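Local atomic coordinates of glycoside hydrolase 15-related protein (Kribbella flavida, PDB entry 5Z3E), a protein that hydrolyses the alpha-1,6-glucosidic linkage of isomaltose from its non-reducing end, releasing beta-D-glucose and D-glucose in the breakdown of a starch-derived cyclic tetrasaccharide. Residues A[96-101]-A[171-176]; A[77-82]-A[153-158]. The protein carries 1 engineered substitution. All coordinates share one frame; numbering follows the deposited sequence.

Contact 1 (A[96-101]-A[171-176])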
loop_
_atom_site.group_PDB
_atom_site.type_symbol
_atom_site.label_atom_id
_atom_site.label_comp_id
_atom_site.label_asym_id
_atom_site.label_seq_id
_atom_site.Cartn_x
_atom_site.Cartn_y
_atom_site.Cartn_z
ATOM N N PHE A 96 -1.174 14.930 -6.007
ATOM C CA PHE A 96 -0.309 13.799 -5.720
ATOM C C PHE A 96 0.063 13.066 -7.011
ATOM O O PHE A 96 1.235 12.765 -7.242
ATOM C CB PHE A 96 -0.976 12.840 -4.726
ATOM C CG PHE A 96 -0.194 11.575 -4.552
ATOM C CD1 PHE A 96 0.986 11.573 -3.824
ATOM C CD2 PHE A 96 -0.620 10.406 -5.151
ATOM C CE1 PHE A 96 1.711 10.404 -3.695
ATOM C CE2 PHE A 96 0.111 9.259 -5.007
ATOM C CZ PHE A 96 1.267 9.262 -4.286
ATOM N N HIS A 97 -0.916 12.766 -7.851
ATOM C CA HIS A 97 -0.622 12.077 -9.100
ATOM C C HIS A 97 0.266 12.917 -9.991
ATOM O O HIS A 97 1.157 12.384 -10.659
ATOM C CB HIS A 97 -1.895 11.627 -9.789
ATOM C CG HIS A 97 -2.626 10.622 -8.983
ATOM N ND1 HIS A 97 -2.026 9.451 -8.589
ATOM C CD2 HIS A 97 -3.871 10.655 -8.450
ATOM C CE1 HIS A 97 -2.905 8.805 -7.847
ATOM N NE2 HIS A 97 -4.024 9.508 -7.733
ATOM N N ASP A 98 0.050 14.240 -10.011
ATOM C CA ASP A 98 0.966 15.113 -10.748
ATOM C C ASP A 98 2.381 14.929 -10.250
ATOM O O ASP A 98 3.330 14.826 -11.042
ATOM C CB ASP A 98 0.569 16.583 -10.558
ATOM C CG ASP A 98 -0.647 17.037 -11.332
ATOM O OD1 ASP A 98 -1.081 16.338 -12.293
ATOM O OD2 ASP A 98 -1.156 18.131 -10.981
ATOM N N TRP A 99 2.559 14.954 -8.941
ATOM C CA TRP A 99 3.891 14.843 -8.363
ATOM C C TRP A 99 4.537 13.530 -8.770
ATOM O O TRP A 99 5.678 13.520 -9.251
ATOM C CB TRP A 99 3.829 15.016 -6.848
ATOM C CG TRP A 99 5.163 14.842 -6.205
ATOM C CD1 TRP A 99 6.157 15.752 -6.121
ATOM C CD2 TRP A 99 5.657 13.645 -5.586
ATOM N NE1 TRP A 99 7.252 15.211 -5.508
ATOM C CE2 TRP A 99 6.980 13.917 -5.156
ATOM C CE3 TRP A 99 5.114 12.387 -5.338
ATOM C CZ2 TRP A 99 7.744 12.965 -4.520
ATOM C CZ3 TRP A 99 5.869 11.460 -4.693
ATOM C CH2 TRP A 99 7.174 11.743 -4.297
ATOM N N VAL A 100 3.831 12.417 -8.587
ATOM C CA VAL A 100 4.396 11.121 -8.927
ATOM C C VAL A 100 4.751 11.059 -10.414
ATOM O O VAL A 100 5.828 10.604 -10.796
ATOM C CB VAL A 100 3.448 9.958 -8.571
ATOM C CG1 VAL A 100 4.060 8.647 -9.016
ATOM C CG2 VAL A 100 3.112 9.923 -7.085
ATOM N N ASP A 101 3.808 11.460 -11.251
ATOM C CA ASP A 101 4.034 11.453 -12.699
ATOM C C ASP A 101 5.313 12.210 -13.037
ATOM O O ASP A 101 6.157 11.721 -13.788
ATOM C CB ASP A 101 2.806 12.073 -13.355
ATOM C CG ASP A 101 2.929 12.352 -14.846
ATOM O OD1 ASP A 101 3.519 11.530 -15.562
ATOM O OD2 ASP A 101 2.378 13.404 -15.240
ATOM N N LEU A 171 -6.550 10.152 -18.481
ATOM C CA LEU A 171 -5.269 9.624 -18.052
ATOM C C LEU A 171 -4.090 10.142 -18.844
ATOM O O LEU A 171 -2.952 9.987 -18.390
ATOM C CB LEU A 171 -5.274 8.094 -18.038
ATOM C CG LEU A 171 -5.982 7.485 -16.829
ATOM C CD1 LEU A 171 -6.370 6.061 -17.102
ATOM C CD2 LEU A 171 -5.141 7.587 -15.592
ATOM N N GLU A 172 -4.303 10.783 -19.998
ATOM C CA GLU A 172 -3.168 11.362 -20.718
ATOM C C GLU A 172 -2.428 12.381 -19.858
ATOM O O GLU A 172 -1.235 12.611 -20.056
ATOM C CB GLU A 172 -3.615 11.939 -22.063
ATOM C CG GLU A 172 -2.490 12.412 -22.964
ATOM C CD GLU A 172 -1.577 11.335 -23.515
ATOM O OE1 GLU A 172 -1.887 10.154 -23.457
ATOM O OE2 GLU A 172 -0.522 11.697 -24.061
ATOM N N ARG A 173 -3.110 13.006 -18.881
ATOM C CA ARG A 173 -2.451 13.903 -17.931
ATOM C C ARG A 173 -1.246 13.262 -17.252
ATOM O O ARG A 173 -0.285 13.969 -16.942
ATOM C CB ARG A 173 -3.494 14.336 -16.886
ATOM C CG ARG A 173 -2.972 15.176 -15.714
ATOM C CD ARG A 173 -4.120 15.738 -14.939
ATOM N NE ARG A 173 -3.659 16.409 -13.727
ATOM C CZ ARG A 173 -4.470 16.905 -12.793
ATOM N NH1 ARG A 173 -5.781 16.823 -12.958
ATOM N NH2 ARG A 173 -3.985 17.452 -11.693
ATOM N N TRP A 174 -1.323 11.954 -16.996
ATOM C CA TRP A 174 -0.306 11.232 -16.228
ATOM C C TRP A 174 0.334 10.097 -17.026
ATOM O O TRP A 174 1.110 9.314 -16.484
ATOM C CB TRP A 174 -0.928 10.684 -14.936
ATOM C CG TRP A 174 -1.498 11.765 -14.065
ATOM C CD1 TRP A 174 -0.815 12.787 -13.487
ATOM C CD2 TRP A 174 -2.868 11.932 -13.652
ATOM N NE1 TRP A 174 -1.656 13.579 -12.746
ATOM C CE2 TRP A 174 -2.920 13.069 -12.838
ATOM C CE3 TRP A 174 -4.058 11.241 -13.907
ATOM C CZ2 TRP A 174 -4.114 13.508 -12.245
ATOM C CZ3 TRP A 174 -5.223 11.701 -13.343
ATOM C CH2 TRP A 174 -5.244 12.812 -12.519
ATOM N N ARG A 175 0.027 10.001 -18.318
ATOM C CA ARG A 175 0.389 8.838 -19.115
ATOM C C ARG A 175 1.890 8.632 -19.239
ATOM O O ARG A 175 2.350 7.480 -19.194
ATOM C CB ARG A 175 -0.267 8.940 -20.494
ATOM C CG ARG A 175 0.229 7.931 -21.521
ATOM C CD ARG A 175 -0.145 6.489 -21.176
ATOM N NE ARG A 175 0.312 5.595 -22.247
ATOM C CZ ARG A 175 -0.294 5.449 -23.419
ATOM N NH1 ARG A 175 -1.509 5.941 -23.619
ATOM N NH2 ARG A 175 0.304 4.764 -24.386
ATOM N N ALA A 176 2.672 9.691 -19.456
ATOM C CA ALA A 176 4.095 9.465 -19.667
ATOM C C ALA A 176 4.743 8.899 -18.406
ATOM O O ALA A 176 5.678 8.098 -18.493
ATOM C CB ALA A 176 4.776 10.704 -20.185
#

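Contact 2 (A[77-82]-A[153-158])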
loop_
_atom_site.group_PDB
_atom_site.type_symbol
_atom_site.label_atom_id
_atom_site.label_comp_id
_atom_site.label_asym_id
_atom_site.label_seq_id
_atom_site.Cartn_x
_atom_site.Cartn_y
_atom_site.Cartn_z
ATOM N N GLY A 77 1.666 6.862 -0.133
ATOM C CA GLY A 77 1.026 7.939 -0.854
ATOM C C GLY A 77 -0.130 7.493 -1.723
ATOM O O GLY A 77 -1.126 8.202 -1.838
ATOM N N SER A 78 -0.007 6.318 -2.334
ATOM C CA SER A 78 -1.053 5.818 -3.204
ATOM C C SER A 78 -2.319 5.435 -2.432
ATOM O O SER A 78 -3.428 5.756 -2.848
ATOM C CB SER A 78 -0.547 4.625 -4.005
ATOM O OG SER A 78 0.438 5.012 -4.945
ATOM N N PHE A 79 -2.156 4.761 -1.286
ATOM C CA PHE A 79 -3.326 4.481 -0.464
ATOM C C PHE A 79 -3.917 5.763 0.115
ATOM O O PHE A 79 -5.131 5.901 0.214
ATOM C CB PHE A 79 -3.004 3.475 0.641
ATOM C CG PHE A 79 -2.964 2.052 0.179
ATOM C CD1 PHE A 79 -4.120 1.389 -0.206
ATOM C CD2 PHE A 79 -1.787 1.325 0.222
ATOM C CE1 PHE A 79 -4.086 0.057 -0.592
ATOM C CE2 PHE A 79 -1.770 -0.013 -0.097
ATOM C CZ PHE A 79 -2.916 -0.633 -0.551
ATOM N N THR A 80 -3.062 6.704 0.516
ATOM C CA THR A 80 -3.523 7.998 0.978
ATOM C C THR A 80 -4.352 8.671 -0.099
ATOM O O THR A 80 -5.456 9.168 0.149
ATOM C CB THR A 80 -2.337 8.870 1.443
ATOM O OG1 THR A 80 -1.662 8.230 2.533
ATOM C CG2 THR A 80 -2.765 10.227 1.908
ATOM N N ALA A 81 -3.818 8.693 -1.323
ATOM C CA ALA A 81 -4.503 9.307 -2.443
ATOM C C ALA A 81 -5.837 8.659 -2.739
ATOM O O ALA A 81 -6.793 9.335 -3.121
ATOM C CB ALA A 81 -3.615 9.262 -3.690
ATOM N N GLU A 82 -5.926 7.330 -2.601
ATOM C CA GLU A 82 -7.186 6.631 -2.821
ATOM C C GLU A 82 -8.219 7.031 -1.773
ATOM O O GLU A 82 -9.387 7.242 -2.112
ATOM C CB GLU A 82 -6.946 5.114 -2.835
ATOM C CG GLU A 82 -8.202 4.271 -2.883
ATOM C CD GLU A 82 -9.078 4.386 -4.122
ATOM O OE1 GLU A 82 -8.767 5.151 -5.059
ATOM O OE2 GLU A 82 -10.124 3.673 -4.122
ATOM N N TYR A 153 5.467 1.143 -7.109
ATOM C CA TYR A 153 5.179 1.460 -8.492
ATOM C C TYR A 153 3.895 0.781 -8.951
ATOM O O TYR A 153 3.111 1.362 -9.702
ATOM C CB TYR A 153 6.396 1.073 -9.385
ATOM C CG TYR A 153 7.630 1.862 -8.979
ATOM C CD1 TYR A 153 7.782 3.190 -9.359
ATOM C CD2 TYR A 153 8.614 1.338 -8.172
ATOM C CE1 TYR A 153 8.839 3.955 -8.906
ATOM C CE2 TYR A 153 9.663 2.090 -7.707
ATOM C CZ TYR A 153 9.772 3.428 -8.052
ATOM O OH TYR A 153 10.759 4.261 -7.600
ATOM N N GLY A 154 3.671 -0.462 -8.508
ATOM C CA GLY A 154 2.420 -1.142 -8.813
ATOM C C GLY A 154 1.232 -0.467 -8.154
ATOM O O GLY A 154 0.171 -0.290 -8.765
ATOM N N MET A 155 1.383 -0.088 -6.885
ATOM C CA MET A 155 0.316 0.609 -6.192
ATOM C C MET A 155 -0.030 1.902 -6.887
ATOM O O MET A 155 -1.208 2.259 -6.989
ATOM C CB MET A 155 0.686 0.861 -4.740
ATOM C CG MET A 155 0.972 -0.407 -3.982
ATOM S SD MET A 155 0.865 -0.105 -2.234
ATOM C CE MET A 155 1.481 -1.640 -1.560
ATOM N N TRP A 156 0.971 2.646 -7.366
ATOM C CA TRP A 156 0.659 3.923 -7.983
ATOM C C TRP A 156 -0.188 3.721 -9.235
ATOM O O TRP A 156 -1.170 4.430 -9.457
ATOM C CB TRP A 156 1.912 4.731 -8.315
ATOM C CG TRP A 156 1.495 6.049 -8.910
ATOM C CD1 TRP A 156 0.737 6.987 -8.300
ATOM C CD2 TRP A 156 1.668 6.502 -10.256
ATOM N NE1 TRP A 156 0.449 8.015 -9.145
ATOM C CE2 TRP A 156 0.997 7.740 -10.363
ATOM C CE3 TRP A 156 2.332 5.993 -11.383
ATOM C CZ2 TRP A 156 1.007 8.494 -11.542
ATOM C CZ3 TRP A 156 2.323 6.747 -12.541
ATOM C CH2 TRP A 156 1.667 7.984 -12.611
ATOM N N LEU A 157 0.178 2.742 -10.077
ATOM C CA LEU A 157 -0.624 2.463 -11.260
ATOM C C LEU A 157 -2.069 2.168 -10.883
ATOM O O LEU A 157 -3.013 2.684 -11.497
ATOM C CB LEU A 157 -0.035 1.290 -12.024
ATOM C CG LEU A 157 1.296 1.563 -12.726
ATOM C CD1 LEU A 157 1.749 0.286 -13.422
ATOM C CD2 LEU A 157 1.205 2.706 -13.730
ATOM N N TRP A 158 -2.272 1.296 -9.894
ATOM C CA TRP A 158 -3.620 1.021 -9.420
ATOM C C TRP A 158 -4.322 2.295 -8.982
ATOM O O TRP A 158 -5.482 2.557 -9.336
ATOM C CB TRP A 158 -3.567 -0.015 -8.275
ATOM C CG TRP A 158 -4.792 -0.036 -7.419
ATOM C CD1 TRP A 158 -6.017 -0.564 -7.714
ATOM C CD2 TRP A 158 -4.937 0.602 -6.132
ATOM N NE1 TRP A 158 -6.896 -0.307 -6.685
ATOM C CE2 TRP A 158 -6.257 0.401 -5.714
ATOM C CE3 TRP A 158 -4.062 1.278 -5.285
ATOM C CZ2 TRP A 158 -6.732 0.882 -4.473
ATOM C CZ3 TRP A 158 -4.511 1.742 -4.067
ATOM C CH2 TRP A 158 -5.834 1.530 -3.680
#

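Contact 1 (A[96-101]-A[171-176])
The indole of W174 lies between two residues: CB of H97 sits over one face, 3.7 Å from the centroid of the five-membered ring in a CH-pi contact, and CG of its own neighbour R173 rests on the other. The imidazole of H97 then turns its edge toward the six-membered ring, the two planes 64° apart. At the rim of the indole, D98 OD1 accepts a hydrogen bond from W174 NE1 at 2.9 Å, the acceptor tilted somewhat from the ring plane, while CB of D101 approaches CD1 at 3.7 Å. In the conformer described here, R173 grips the D98 carboxylate side-on: NE donates to the syn lone pair of OD1 at 3.0 Å, and NH2 to OD2, also at 3.0 Å, from out of the carboxylate plane. R173, with CG anti to the backbone N (chi1 174°) and its chain extended to NE, lays one face of its guanidinium, toward the rim, against CZ2 of W174. Three bonds over both oxygens of D98, two of them at OD1, restrain the carboxylate's rotation; an alanine here would probably leave the indole N-H without its acceptor and R173 without its charge partner. D101 is held by a salt bridge to R105. W174 is the N-cap residue of helix 175-188, and the contact joins the start of that helix to helix 90-105, with V160 of helix 151-167 also against the W174 side chain.

Contact 2 (A[77-82]-A[153-158])
S78 OG lies 3.2 Å from W156 CA, a serine hydroxyl against backbone and the closest approach between two nearly parallel helical segments that share no hydrogen bond; every touching residue is buried. The hydroxyl is already bonded to L74 O, one turn back in its own helix, which satisfies this polar atom inside the apolar interface. OG also lies at the edge of the W156 indole, near its plane. The axes of the two segments approach to 8.9 Å at an angle of 18°, with S78 and W156 nearest in register. Larger groups fill the flank. In the conformer described here, M155 SD reaches F79 CE2 at 3.4 Å, a Met-aromatic contact in which the sulfur stands obliquely to the ring, 4.4 Å from its centroid. Helices 74-87 and 151-167 belong to the helical catalytic domain of glycoside hydrolase family 15, an (alpha/alpha)6 barrel in this family, and the centre of their contact is about 7 Å from the centre of the chain. Further along, W158 has CG anti to its backbone N (chi1 161°), which carries the indole across to the other helix. There its CH2 meets F79 CE1 at 3.8 Å, the planes inclined at 55°, and E82 CG at 3.7 Å. E82 meets the indole through its aliphatic CB and CG; its OE2 forms salt bridges with R86 and R166, and W383 packs against the ring of F79.

Overall arrangement
Contacts 1 and 2 lie with their centres 12 Å apart and touch directly. H97 ND1 of contact 1 and W156 NE1 of contact 2 are 2.9 Å apart, a probable hydrogen bond, and V100 CG1 packs on W156 CD2 at 3.4 Å. F96 adds a second junction, its CD2 3.5 Å from A81 CB. The segments alternate along the chain, since helices 74-87 and 90-105 are consecutive and each pairs with one of the consecutive helices 151-167 and 175-188. Contact 2 is the deeper, and the M155 side chain comes about 10 Å from that of D195, a predicted proton acceptor, and about 12 Å from E198, the probable proton donor. Contact 1 lies farther out, away from these sites.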